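Local atomic coordinates of Low molecular weight phosphotyrosine protein phosphatase 1 (Drosophila melanogaster, PDB entry 7CUY), a protein that probably hydrolyses phosphotyrosine in proteins, and also low-molecular-weight aryl and acyl phosphates, as a cytoplasmic low molecular weight protein tyrosine phosphatase. Residues 6-11 / 82-87; 10-15 / 37-42; 50-55 / 124-129. One frame throughout, in Å; residues are numbered along the deposited sequence.

In the fold
The chain opens with strand 3-9, an inner strand of the sheet; contact 1 starts on it and contact 2 in the loop that follows, the two sharing L10 and G11. It turns through the phosphate-binding loop, runs along helix 15-29 and returns in strand 35-41, where contact 2 (10-15 / 37-42) closes first. Contact 1 (6-11 / 82-87) closes later, when strand 83-86 lines up on the other flank of strand 3-9. Contact 3 opens at 50-55, inside the span of contact 1, and closes at 124-129, beyond it, so the two cross. It joins the start of helix 53-61 to the loop carrying the presumed proton donor. A bond from D52 N to I13 O ties contact 3 to contact 2.

Contact 1 (6-11 / 82-87); sequences LMICLG and DYIFGM
Two neighbouring parallel strands meet here in the buried middle of the four-stranded sheet: L6 pairs with I84 and M7 with F85. The short strand axes come within 4.7 Å, with their directions 25° apart. Three backbone bonds stitch them: L6 N to Y83 O, F85 N to L6 O, and I8 N to F85 O at 2.8 Å. L6 is thus held through both its N-H and its carbonyl.

On one face M7 lies alongside F85, both side chains pointing the same way. M7 has CG beside its own backbone N and then folds at the next bond (chi2 -68°), which brings SD to 3.7 Å from F85 CD2. The sulfur sits 4.6 Å from the centre of the F85 ring, an oblique Met-aromatic contact. Ring F148 meets F85 edge-to-face, while S16 and M23 of helix 15-29 touch M7. On the other face the contact is purely aliphatic, I8 CG1 resting 3.6 Å from I84 CG2 and the L6 side chain looser against I84.

Where the strands end, M87 curls back over the first one. Its CG packs 3.7 Å from C9 CB and 3.4 Å from I8 O, so the methionine backs the residue assigned as nucleophile by similarity; M87 also touches R15. With strand order 2-1-3-4, this is the core of the parallel sheet of a low molecular weight tyrosine phosphatase, in which strand 3-9 delivers the cysteine of the family's cysteine-to-arginine signature, here C9 to R15, to the phosphate-binding loop.

Contact 2 (10-15 / 37-42); sequences LGNICR and VDSAAI
S39 OG is gripped by two groups: the amide of N12 and the carboxylate of E20. N12 ND2 donates to S39 OG at 3.0 Å, fairly straight at 153°, with the serine oxygen only 13° out of the N12 amide plane. Since the serine oxygen accepts this bond, its proton would probably go to E20 OE1. The rest of the N12 amide is occupied too, OD1 taking a bond from H68 NE2 and ND2 giving another to S16 OG. Such a web fixes which way round the buried amide sits as well as where it lies.

N12 swings its CG away from its backbone N (chi1 -177°) and lays the side chain along the strand. On the way its CB comes to 3.4 Å from A41 CB and 3.6 Å from A40 C, a close fit. The methyl of A41 also meets the loop backbone, with G11 O 3.6 Å from A41 CB. At the outer end the contact is looser, L10 CD1 lying 4.3 Å from I42 CB.

What is held in this way is the phosphate-binding loop. Its backbone N atoms of G11, I13 and C14 bond a buffer sulfonate that R15 NE also pairs with, consistent with a phosphate site. The N12 backbone takes a left-handed conformation, and an asparagine-serine-histidine network of this kind is known from relatives. The loop runs from strand 3-9 into helix 15-29, and strand 35-41, at the edge of the sheet, flanks it while bonding M7 through D38 and A40.

Contact 3 (50-55 / 124-129); sequences RADPRA and DPYYER
A type I turn from P125 to E128 faces the start of helix 53-61, with the backbones well apart: D52 CA and Y126 CA are 8.3 Å from each other. The gap is bridged by R54, whose guanidinium offers its edge to carbonyls of the turn. R54 NH2 donates to Y126 O at 2.7 Å, nearly straight (163°), in the carbonyl plane and on a lone pair. R54 NH1 reaches E128 O at 2.8 Å from above that carbonyl's plane, with a weak further bond to R129 O.

D52 holds the arginine along another edge, in the guanidinium plane. R54 NE meets D52 OD2 on its syn side at 2.9 Å, a salt bridge, though tilted out of the carboxylate plane. The same oxygen takes R54 N at 2.7 Å on its anti side, from the opposite face of the carboxylate, and so caps the helix. A bend at chi3 (-75°) turns the guanidinium back beside this carboxylate.

The Y126 ring stands steeply against the arginine, the planes 77° apart and R54 NH2 3.4 Å from Y126 CD1. With a leucine in place of R54, the carbonyls of Y126 and E128 would probably lose a common donor and D52 its charge partner, freeing the turn to shift.

Just before that turn D124 makes an Asx turn, D124 OD1 accepting from Y126 N at 3.1 Å. Y126 lies close to the bound buffer molecule and P125 against R15. The arrangement belongs to the Asp-Pro loop of low molecular weight tyrosine phosphatases, which carries the presumed proton donor D124 and walls the active-site pocket.

Contact 1 (6-11 / 82-87)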
ATOM      1  N   LEU A   6      -7.236   0.665  -0.997  1.00 14.87           N
ATOM      2  CA  LEU A   6      -6.658  -0.660  -0.746  1.00 14.61           C
ATOM      3  C   LEU A   6      -5.226  -0.700  -1.253  1.00 14.59           C
ATOM      4  O   LEU A   6      -4.989  -0.496  -2.449  1.00 16.91           O
ATOM      5  CB  LEU A   6      -7.487  -1.752  -1.429  1.00 14.46           C
ATOM      6  CG  LEU A   6      -7.068  -3.210  -1.183  1.00 17.82           C
ATOM      7  CD1 LEU A   6      -7.224  -3.598   0.307  1.00 18.39           C
ATOM      8  CD2 LEU A   6      -7.849  -4.171  -2.078  1.00 19.03           C
ATOM      9  N   MET A   7      -4.265  -0.954  -0.365  1.00 16.39           N
ATOM     10  CA  MET A   7      -2.871  -1.104  -0.788  1.00 15.22           C
ATOM     11  C   MET A   7      -2.544  -2.569  -1.055  1.00 17.76           C
ATOM     12  O   MET A   7      -2.803  -3.421  -0.210  1.00 18.60           O
ATOM     13  CB  MET A   7      -1.908  -0.557   0.266  1.00 17.12           C
ATOM     14  CG  MET A   7      -2.199   0.870   0.673  1.00 17.34           C
ATOM     15  SD  MET A   7      -1.885   2.034  -0.651  1.00 20.16           S
ATOM     16  CE  MET A   7      -1.961   3.606   0.267  1.00 16.27           C
ATOM     17  N   ILE A   8      -1.923  -2.852  -2.204  1.00 17.47           N
ATOM     18  CA  ILE A   8      -1.631  -4.214  -2.649  1.00 14.90           C
ATOM     19  C   ILE A   8      -0.132  -4.339  -2.887  1.00 20.96           C
ATOM     20  O   ILE A   8       0.473  -3.475  -3.537  1.00 18.70           O
ATOM     21  CB  ILE A   8      -2.379  -4.549  -3.963  1.00 17.01           C
ATOM     22  CG1 ILE A   8      -3.895  -4.485  -3.781  1.00 15.96           C
ATOM     23  CG2 ILE A   8      -1.938  -5.883  -4.533  1.00 18.95           C
ATOM     24  CD1 ILE A   8      -4.391  -5.297  -2.615  1.00 19.90           C
ATOM     25  N   CYS A   9       0.459  -5.428  -2.413  1.00 17.43           N
ATOM     26  CA  CYS A   9       1.760  -5.831  -2.931  1.00 19.31           C
ATOM     27  C   CYS A   9       1.720  -7.344  -3.137  1.00 23.27           C
ATOM     28  O   CYS A   9       0.653  -7.970  -3.068  1.00 20.06           O
ATOM     29  CB  CYS A   9       2.897  -5.368  -2.017  1.00 15.75           C
ATOM     30  SG  CYS A   9       2.917  -6.114  -0.371  1.00 20.89           S
ATOM     31  N   LEU A  10       2.885  -7.935  -3.405  1.00 20.93           N
ATOM     32  CA  LEU A  10       2.897  -9.340  -3.812  1.00 25.42           C
ATOM     33  C   LEU A  10       2.464 -10.250  -2.665  1.00 25.34           C
ATOM     34  O   LEU A  10       1.656 -11.166  -2.870  1.00 24.00           O
ATOM     35  CB  LEU A  10       4.280  -9.736  -4.328  1.00 21.51           C
ATOM     36  CG  LEU A  10       4.492 -11.199  -4.755  1.00 23.37           C
ATOM     37  CD1 LEU A  10       3.445 -11.632  -5.784  1.00 20.23           C
ATOM     38  CD2 LEU A  10       5.885 -11.402  -5.319  1.00 21.53           C
ATOM     39  N   GLY A  11       2.979 -10.009  -1.454  1.00 23.86           N
ATOM     40  CA  GLY A  11       2.708 -10.890  -0.326  1.00 24.88           C
ATOM     41  C   GLY A  11       2.095 -10.221   0.893  1.00 22.84           C
ATOM     42  O   GLY A  11       1.652 -10.910   1.816  1.00 20.71           O
ATOM     43  N   ASP A  82     -12.543   2.297  -3.856  1.00 19.49           N
ATOM     44  CA  ASP A  82     -12.475   3.336  -4.868  1.00 17.21           C
ATOM     45  C   ASP A  82     -11.113   3.388  -5.528  1.00 17.41           C
ATOM     46  O   ASP A  82     -11.017   3.698  -6.720  1.00 15.91           O
ATOM     47  CB  ASP A  82     -12.790   4.683  -4.234  1.00 19.37           C
ATOM     48  CG  ASP A  82     -14.108   4.671  -3.517  1.00 23.66           C
ATOM     49  OD1 ASP A  82     -15.143   4.801  -4.209  1.00 27.09           O
ATOM     50  OD2 ASP A  82     -14.109   4.489  -2.277  1.00 22.63           O
ATOM     51  N   TYR A  83     -10.068   3.071  -4.774  1.00 17.78           N
ATOM     52  CA  TYR A  83      -8.690   3.142  -5.224  1.00 16.62           C
ATOM     53  C   TYR A  83      -7.979   1.872  -4.803  1.00 15.76           C
ATOM     54  O   TYR A  83      -8.032   1.499  -3.631  1.00 15.93           O
ATOM     55  CB  TYR A  83      -7.985   4.354  -4.614  1.00 16.71           C
ATOM     56  CG  TYR A  83      -8.716   5.641  -4.899  1.00 19.24           C
ATOM     57  CD1 TYR A  83      -8.616   6.248  -6.146  1.00 19.19           C
ATOM     58  CD2 TYR A  83      -9.506   6.244  -3.928  1.00 20.04           C
ATOM     59  CE1 TYR A  83      -9.293   7.439  -6.421  1.00 26.47           C
ATOM     60  CE2 TYR A  83     -10.191   7.417  -4.182  1.00 23.12           C
ATOM     61  CZ  TYR A  83     -10.076   8.018  -5.433  1.00 25.01           C
ATOM     62  OH  TYR A  83     -10.749   9.194  -5.689  1.00 26.90           O
ATOM     63  N   ILE A  84      -7.319   1.209  -5.746  1.00 15.01           N
ATOM     64  CA  ILE A  84      -6.455   0.074  -5.449  1.00 15.41           C
ATOM     65  C   ILE A  84      -5.059   0.387  -5.977  1.00 15.86           C
ATOM     66  O   ILE A  84      -4.907   0.727  -7.151  1.00 15.82           O
ATOM     67  CB  ILE A  84      -7.004  -1.225  -6.066  1.00 17.15           C
ATOM     68  CG1 ILE A  84      -8.430  -1.475  -5.557  1.00 18.15           C
ATOM     69  CG2 ILE A  84      -6.114  -2.374  -5.700  1.00 13.59           C
ATOM     70  CD1 ILE A  84      -8.998  -2.824  -5.896  1.00 15.85           C
ATOM     71  N   PHE A  85      -4.055   0.280  -5.111  1.00 15.11           N
ATOM     72  CA  PHE A  85      -2.677   0.670  -5.400  1.00 16.33           C
ATOM     73  C   PHE A  85      -1.760  -0.546  -5.474  1.00 18.63           C
ATOM     74  O   PHE A  85      -1.694  -1.333  -4.525  1.00 16.58           O
ATOM     75  CB  PHE A  85      -2.123   1.607  -4.316  1.00 19.46           C
ATOM     76  CG  PHE A  85      -2.652   3.018  -4.372  1.00 17.76           C
ATOM     77  CD1 PHE A  85      -2.103   3.945  -5.238  1.00 19.44           C
ATOM     78  CD2 PHE A  85      -3.666   3.421  -3.530  1.00 19.49           C
ATOM     79  CE1 PHE A  85      -2.574   5.259  -5.264  1.00 19.51           C
ATOM     80  CE2 PHE A  85      -4.147   4.718  -3.563  1.00 19.00           C
ATOM     81  CZ  PHE A  85      -3.601   5.639  -4.429  1.00 19.23           C
ATOM     82  N   GLY A  86      -0.996  -0.667  -6.582  1.00 18.17           N
ATOM     83  CA  GLY A  86       0.132  -1.573  -6.607  1.00 14.39           C
ATOM     84  C   GLY A  86       1.409  -0.851  -6.223  1.00 15.91           C
ATOM     85  O   GLY A  86       1.474   0.372  -6.210  1.00 15.56           O
ATOM     86  N   MET A  87       2.441  -1.625  -5.912  1.00 15.75           N
ATOM     87  CA  MET A  87       3.728  -1.043  -5.556  1.00 19.34           C
ATOM     88  C   MET A  87       4.715  -0.986  -6.718  1.00 21.10           C
ATOM     89  O   MET A  87       5.559  -0.080  -6.750  1.00 18.84           O
ATOM     90  CB  MET A  87       4.356  -1.826  -4.399  1.00 16.97           C
ATOM     91  CG  MET A  87       3.459  -1.924  -3.167  1.00 15.77           C
ATOM     92  SD  MET A  87       3.164  -0.327  -2.376  1.00 22.13           S
ATOM     93  CE  MET A  87       1.397  -0.223  -2.440  1.00 18.25           C
TER

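Contact 2 (10-15 / 37-42)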
ATOM      1  N   LEU A  10       2.885  -7.935  -3.405  1.00 20.93           N
ATOM      2  CA  LEU A  10       2.897  -9.340  -3.812  1.00 25.42           C
ATOM      3  C   LEU A  10       2.464 -10.250  -2.665  1.00 25.34           C
ATOM      4  O   LEU A  10       1.656 -11.166  -2.870  1.00 24.00           O
ATOM      5  CB  LEU A  10       4.280  -9.736  -4.328  1.00 21.51           C
ATOM      6  CG  LEU A  10       4.492 -11.199  -4.755  1.00 23.37           C
ATOM      7  CD1 LEU A  10       3.445 -11.632  -5.784  1.00 20.23           C
ATOM      8  CD2 LEU A  10       5.885 -11.402  -5.319  1.00 21.53           C
ATOM      9  N   GLY A  11       2.979 -10.009  -1.454  1.00 23.86           N
ATOM     10  CA  GLY A  11       2.708 -10.890  -0.326  1.00 24.88           C
ATOM     11  C   GLY A  11       2.095 -10.221   0.893  1.00 22.84           C
ATOM     12  O   GLY A  11       1.652 -10.910   1.816  1.00 20.71           O
ATOM     13  N   ASN A  12       2.075  -8.880   0.931  1.00 22.00           N
ATOM     14  CA  ASN A  12       1.385  -8.137   1.985  1.00 19.72           C
ATOM     15  C   ASN A  12       2.065  -8.323   3.347  1.00 23.29           C
ATOM     16  O   ASN A  12       1.431  -8.230   4.398  1.00 20.05           O
ATOM     17  CB  ASN A  12      -0.100  -8.531   2.014  1.00 20.53           C
ATOM     18  CG  ASN A  12      -0.940  -7.749   3.037  1.00 26.30           C
ATOM     19  OD1 ASN A  12      -1.727  -8.350   3.784  1.00 22.62           O
ATOM     20  ND2 ASN A  12      -0.807  -6.414   3.051  1.00 20.59           N
ATOM     21  N   ILE A  13       3.368  -8.588   3.344  1.00 21.25           N
ATOM     22  CA  ILE A  13       4.133  -8.641   4.581  1.00 22.15           C
ATOM     23  C   ILE A  13       5.225  -7.577   4.654  1.00 24.55           C
ATOM     24  O   ILE A  13       5.727  -7.311   5.759  1.00 24.00           O
ATOM     25  CB  ILE A  13       4.741 -10.041   4.808  1.00 23.64           C
ATOM     26  CG1 ILE A  13       5.603 -10.472   3.617  1.00 22.95           C
ATOM     27  CG2 ILE A  13       3.658 -11.051   5.044  1.00 22.68           C
ATOM     28  CD1 ILE A  13       6.488 -11.699   3.941  1.00 24.37           C
ATOM     29  N   CYS A  14       5.618  -6.963   3.535  1.00 21.59           N
ATOM     30  CA  CYS A  14       6.672  -5.951   3.504  1.00 21.83           C
ATOM     31  C   CYS A  14       6.153  -4.578   3.103  1.00 23.31           C
ATOM     32  O   CYS A  14       6.181  -3.638   3.906  1.00 26.41           O
ATOM     33  CB  CYS A  14       7.794  -6.346   2.538  1.00 22.81           C
ATOM     34  SG  CYS A  14       8.667  -7.887   2.887  1.00 26.63           S
ATOM     35  N   ARG A  15       5.692  -4.423   1.862  1.00 23.52           N
ATOM     36  CA  ARG A  15       5.448  -3.090   1.319  1.00 21.47           C
ATOM     37  C   ARG A  15       4.067  -2.544   1.674  1.00 18.83           C
ATOM     38  O   ARG A  15       3.960  -1.479   2.282  1.00 19.08           O
ATOM     39  CB  ARG A  15       5.649  -3.104  -0.200  1.00 20.94           C
ATOM     40  CG  ARG A  15       7.107  -3.187  -0.598  1.00 19.59           C
ATOM     41  CD  ARG A  15       7.246  -3.426  -2.082  1.00 18.48           C
ATOM     42  NE  ARG A  15       6.795  -4.758  -2.480  1.00 22.75           N
ATOM     43  CZ  ARG A  15       6.711  -5.173  -3.740  1.00 22.36           C
ATOM     44  NH1 ARG A  15       7.036  -4.352  -4.739  1.00 15.81           N
ATOM     45  NH2 ARG A  15       6.288  -6.406  -3.996  1.00 20.71           N
ATOM     46  N   VAL A  37      -8.745   2.738   4.905  1.00 19.74           N
ATOM     47  CA  VAL A  37      -7.565   2.160   4.279  1.00 19.11           C
ATOM     48  C   VAL A  37      -7.429   0.704   4.717  1.00 20.08           C
ATOM     49  O   VAL A  37      -7.600   0.388   5.893  1.00 20.20           O
ATOM     50  CB  VAL A  37      -6.284   2.941   4.636  1.00 19.13           C
ATOM     51  CG1 VAL A  37      -5.133   2.528   3.723  1.00 17.46           C
ATOM     52  CG2 VAL A  37      -6.520   4.464   4.564  1.00 16.62           C
ATOM     53  N   ASP A  38      -7.086  -0.173   3.773  1.00 21.13           N
ATOM     54  CA  ASP A  38      -6.886  -1.598   4.018  1.00 18.13           C
ATOM     55  C   ASP A  38      -5.698  -2.013   3.164  1.00 18.82           C
ATOM     56  O   ASP A  38      -5.204  -1.219   2.355  1.00 20.52           O
ATOM     57  CB  ASP A  38      -8.161  -2.380   3.690  1.00 15.73           C
ATOM     58  CG  ASP A  38      -8.147  -3.834   4.206  1.00 25.44           C
ATOM     59  OD1 ASP A  38      -7.417  -4.151   5.174  1.00 22.28           O
ATOM     60  OD2 ASP A  38      -8.913  -4.664   3.644  1.00 25.36           O
ATOM     61  N   SER A  39      -5.201  -3.237   3.352  1.00 14.38           N
ATOM     62  CA  SER A  39      -4.177  -3.755   2.445  1.00 20.43           C
ATOM     63  C   SER A  39      -4.404  -5.248   2.215  1.00 20.62           C
ATOM     64  O   SER A  39      -5.074  -5.910   3.007  1.00 20.51           O
ATOM     65  CB  SER A  39      -2.752  -3.495   2.969  1.00 17.29           C
ATOM     66  OG  SER A  39      -2.519  -4.193   4.184  1.00 19.84           O
ATOM     67  N   ALA A  40      -3.866  -5.776   1.113  1.00 15.40           N
ATOM     68  CA  ALA A  40      -3.990  -7.212   0.868  1.00 19.65           C
ATOM     69  C   ALA A  40      -2.919  -7.678  -0.116  1.00 20.03           C
ATOM     70  O   ALA A  40      -2.175  -6.873  -0.688  1.00 17.69           O
ATOM     71  CB  ALA A  40      -5.393  -7.574   0.363  1.00 17.54           C
ATOM     72  N   ALA A  41      -2.879  -9.000  -0.324  1.00 18.68           N
ATOM     73  CA  ALA A  41      -1.818  -9.689  -1.053  1.00 21.25           C
ATOM     74  C   ALA A  41      -2.330 -10.235  -2.377  1.00 22.91           C
ATOM     75  O   ALA A  41      -3.463 -10.722  -2.447  1.00 19.75           O
ATOM     76  CB  ALA A  41      -1.260 -10.860  -0.233  1.00 20.63           C
ATOM     77  N   ILE A  42      -1.489 -10.145  -3.424  1.00 21.29           N
ATOM     78  CA  ILE A  42      -1.717 -10.923  -4.649  1.00 23.37           C
ATOM     79  C   ILE A  42      -1.650 -12.412  -4.331  1.00 23.14           C
ATOM     80  O   ILE A  42      -2.600 -13.164  -4.578  1.00 24.68           O
ATOM     81  CB  ILE A  42      -0.695 -10.562  -5.753  1.00 21.97           C
ATOM     82  CG1 ILE A  42      -0.735  -9.084  -6.167  1.00 20.39           C
ATOM     83  CG2 ILE A  42      -0.899 -11.447  -7.013  1.00 22.89           C
ATOM     84  CD1 ILE A  42      -1.989  -8.664  -6.890  1.00 20.85           C
TER

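Contact 3 (50-55 / 124-129)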
ATOM      1  N   ARG A  50       1.397 -12.119  10.272  1.00 33.36           N
ATOM      2  CA  ARG A  50       1.609 -10.696  10.475  1.00 30.62           C
ATOM      3  C   ARG A  50       2.660 -10.190   9.488  1.00 31.59           C
ATOM      4  O   ARG A  50       3.287 -10.958   8.749  1.00 27.23           O
ATOM      5  CB  ARG A  50       2.052 -10.407  11.917  1.00 32.15           C
ATOM      6  CG  ARG A  50       1.086 -10.866  13.025  1.00 38.41           C
ATOM      7  CD  ARG A  50      -0.118  -9.938  13.196  1.00 39.26           C
ATOM      8  N   ALA A  51       2.856  -8.875   9.496  1.00 27.99           N
ATOM      9  CA  ALA A  51       3.829  -8.256   8.620  1.00 26.36           C
ATOM     10  C   ALA A  51       5.239  -8.734   8.971  1.00 33.86           C
ATOM     11  O   ALA A  51       5.495  -9.249  10.069  1.00 31.78           O
ATOM     12  CB  ALA A  51       3.745  -6.734   8.721  1.00 26.61           C
ATOM     13  N   ASP A  52       6.160  -8.555   8.017  1.00 29.73           N
ATOM     14  CA  ASP A  52       7.551  -8.921   8.244  1.00 29.39           C
ATOM     15  C   ASP A  52       8.084  -8.176   9.467  1.00 26.99           C
ATOM     16  O   ASP A  52       7.827  -6.975   9.616  1.00 25.52           O
ATOM     17  CB  ASP A  52       8.407  -8.583   7.020  1.00 27.57           C
ATOM     18  CG  ASP A  52       9.847  -9.064   7.165  1.00 27.88           C
ATOM     19  OD1 ASP A  52      10.150 -10.176   6.680  1.00 34.82           O
ATOM     20  OD2 ASP A  52      10.675  -8.344   7.765  1.00 26.07           O
ATOM     21  N   PRO A  53       8.808  -8.850  10.361  1.00 31.56           N
ATOM     22  CA  PRO A  53       9.382  -8.153  11.525  1.00 28.32           C
ATOM     23  C   PRO A  53      10.123  -6.885  11.161  1.00 28.71           C
ATOM     24  O   PRO A  53      10.119  -5.925  11.949  1.00 28.62           O
ATOM     25  CB  PRO A  53      10.320  -9.204  12.149  1.00 27.82           C
ATOM     26  CG  PRO A  53      10.303 -10.387  11.247  1.00 28.74           C
ATOM     27  CD  PRO A  53       9.063 -10.297  10.398  1.00 30.66           C
ATOM     28  N   ARG A  54      10.733  -6.834   9.973  1.00 29.04           N
ATOM     29  CA  ARG A  54      11.457  -5.628   9.578  1.00 27.35           C
ATOM     30  C   ARG A  54      10.499  -4.513   9.186  1.00 25.17           C
ATOM     31  O   ARG A  54      10.823  -3.331   9.357  1.00 27.45           O
ATOM     32  CB  ARG A  54      12.417  -5.934   8.433  1.00 26.02           C
ATOM     33  CG  ARG A  54      13.419  -7.036   8.758  1.00 26.71           C
ATOM     34  CD  ARG A  54      14.162  -7.500   7.519  1.00 25.80           C
ATOM     35  NE  ARG A  54      13.327  -8.349   6.670  1.00 28.66           N
ATOM     36  CZ  ARG A  54      13.744  -8.917   5.542  1.00 27.99           C
ATOM     37  NH1 ARG A  54      14.992  -8.726   5.119  1.00 26.31           N
ATOM     38  NH2 ARG A  54      12.916  -9.673   4.839  1.00 23.41           N
ATOM     39  N   ALA A  55       9.324  -4.862   8.657  1.00 25.09           N
ATOM     40  CA  ALA A  55       8.313  -3.835   8.421  1.00 25.58           C
ATOM     41  C   ALA A  55       7.782  -3.287   9.742  1.00 26.39           C
ATOM     42  O   ALA A  55       7.645  -2.069   9.915  1.00 21.98           O
ATOM     43  CB  ALA A  55       7.174  -4.399   7.574  1.00 19.09           C
ATOM     44  N   ASP A 124      10.462  -4.534  -3.815  1.00 21.11           N
ATOM     45  CA  ASP A 124      10.346  -5.650  -2.893  1.00 20.05           C
ATOM     46  C   ASP A 124      11.606  -5.747  -2.031  1.00 20.18           C
ATOM     47  O   ASP A 124      12.678  -6.066  -2.556  1.00 21.95           O
ATOM     48  CB  ASP A 124      10.135  -6.915  -3.724  1.00 24.79           C
ATOM     49  CG  ASP A 124       9.812  -8.132  -2.886  1.00 27.34           C
ATOM     50  OD1 ASP A 124       9.943  -8.072  -1.641  1.00 23.45           O
ATOM     51  OD2 ASP A 124       9.441  -9.152  -3.502  1.00 27.61           O
ATOM     52  N   PRO A 125      11.541  -5.481  -0.729  1.00 21.63           N
ATOM     53  CA  PRO A 125      12.744  -5.578   0.116  1.00 20.42           C
ATOM     54  C   PRO A 125      12.984  -6.931   0.769  1.00 21.01           C
ATOM     55  O   PRO A 125      13.949  -7.051   1.527  1.00 22.51           O
ATOM     56  CB  PRO A 125      12.453  -4.537   1.194  1.00 19.06           C
ATOM     57  CG  PRO A 125      10.982  -4.682   1.406  1.00 20.04           C
ATOM     58  CD  PRO A 125      10.385  -4.984   0.042  1.00 19.98           C
ATOM     59  N   TYR A 126      12.156  -7.942   0.509  1.00 20.26           N
ATOM     60  CA  TYR A 126      12.147  -9.134   1.363  1.00 21.27           C
ATOM     61  C   TYR A 126      13.471  -9.891   1.343  1.00 23.82           C
ATOM     62  O   TYR A 126      13.924 -10.385   2.383  1.00 26.16           O
ATOM     63  CB  TYR A 126      11.024 -10.085   0.957  1.00 23.35           C
ATOM     64  CG  TYR A 126      11.021 -11.322   1.836  1.00 26.79           C
ATOM     65  CD1 TYR A 126      10.462 -11.292   3.108  1.00 22.18           C
ATOM     66  CD2 TYR A 126      11.617 -12.503   1.411  1.00 23.61           C
ATOM     67  CE1 TYR A 126      10.478 -12.410   3.923  1.00 29.85           C
ATOM     68  CE2 TYR A 126      11.635 -13.622   2.219  1.00 28.89           C
ATOM     69  CZ  TYR A 126      11.063 -13.578   3.463  1.00 27.66           C
ATOM     70  OH  TYR A 126      11.093 -14.699   4.255  1.00 31.86           O
ATOM     71  N   TYR A 127      14.082 -10.031   0.176  1.00 22.77           N
ATOM     72  CA  TYR A 127      15.258 -10.882   0.015  1.00 25.11           C
ATOM     73  C   TYR A 127      16.571 -10.189   0.392  1.00 26.32           C
ATOM     74  O   TYR A 127      17.629 -10.829   0.351  1.00 24.40           O
ATOM     75  CB  TYR A 127      15.286 -11.416  -1.434  1.00 24.81           C
ATOM     76  CG  TYR A 127      14.165 -12.425  -1.657  1.00 25.66           C
ATOM     77  CD1 TYR A 127      14.368 -13.787  -1.420  1.00 25.81           C
ATOM     78  CD2 TYR A 127      12.889 -12.010  -2.042  1.00 25.12           C
ATOM     79  CE1 TYR A 127      13.343 -14.712  -1.584  1.00 23.45           C
ATOM     80  CE2 TYR A 127      11.848 -12.933  -2.211  1.00 23.15           C
ATOM     81  CZ  TYR A 127      12.085 -14.280  -1.975  1.00 27.14           C
ATOM     82  OH  TYR A 127      11.070 -15.200  -2.138  1.00 20.41           O
ATOM     83  N   GLU A 128      16.539  -8.914   0.771  1.00 25.04           N
ATOM     84  CA  GLU A 128      17.717  -8.304   1.355  1.00 24.45           C
ATOM     85  C   GLU A 128      17.942  -8.880   2.747  1.00 27.11           C
ATOM     86  O   GLU A 128      17.030  -9.428   3.375  1.00 26.44           O
ATOM     87  CB  GLU A 128      17.562  -6.785   1.423  1.00 25.15           C
ATOM     88  CG  GLU A 128      17.282  -6.153   0.068  1.00 31.71           C
ATOM     89  CD  GLU A 128      16.740  -4.727   0.164  1.00 36.66           C
ATOM     90  OE1 GLU A 128      16.874  -4.117   1.255  1.00 35.61           O
ATOM     91  OE2 GLU A 128      16.171  -4.226  -0.844  1.00 32.84           O
ATOM     92  N   ARG A 129      19.173  -8.770   3.235  1.00 25.98           N
ATOM     93  CA  ARG A 129      19.431  -9.250   4.590  1.00 30.17           C
ATOM     94  C   ARG A 129      18.763  -8.344   5.615  1.00 33.89           C
ATOM     95  O   ARG A 129      17.936  -8.797   6.421  1.00 32.46           O
ATOM     96  CB  ARG A 129      20.928  -9.325   4.866  1.00 29.27           C
ATOM     97  CG  ARG A 129      21.672 -10.370   4.104  1.00 32.19           C
ATOM     98  CD  ARG A 129      23.126 -10.287   4.523  1.00 31.83           C
ATOM     99  NE  ARG A 129      23.235 -10.435   5.968  1.00 34.36           N
ATOM    100  CZ  ARG A 129      23.596 -11.563   6.566  1.00 33.96           C
ATOM    101  NH1 ARG A 129      23.905 -12.624   5.823  1.00 33.11           N
ATOM    102  NH2 ARG A 129      23.663 -11.620   7.894  1.00 29.46           N
TER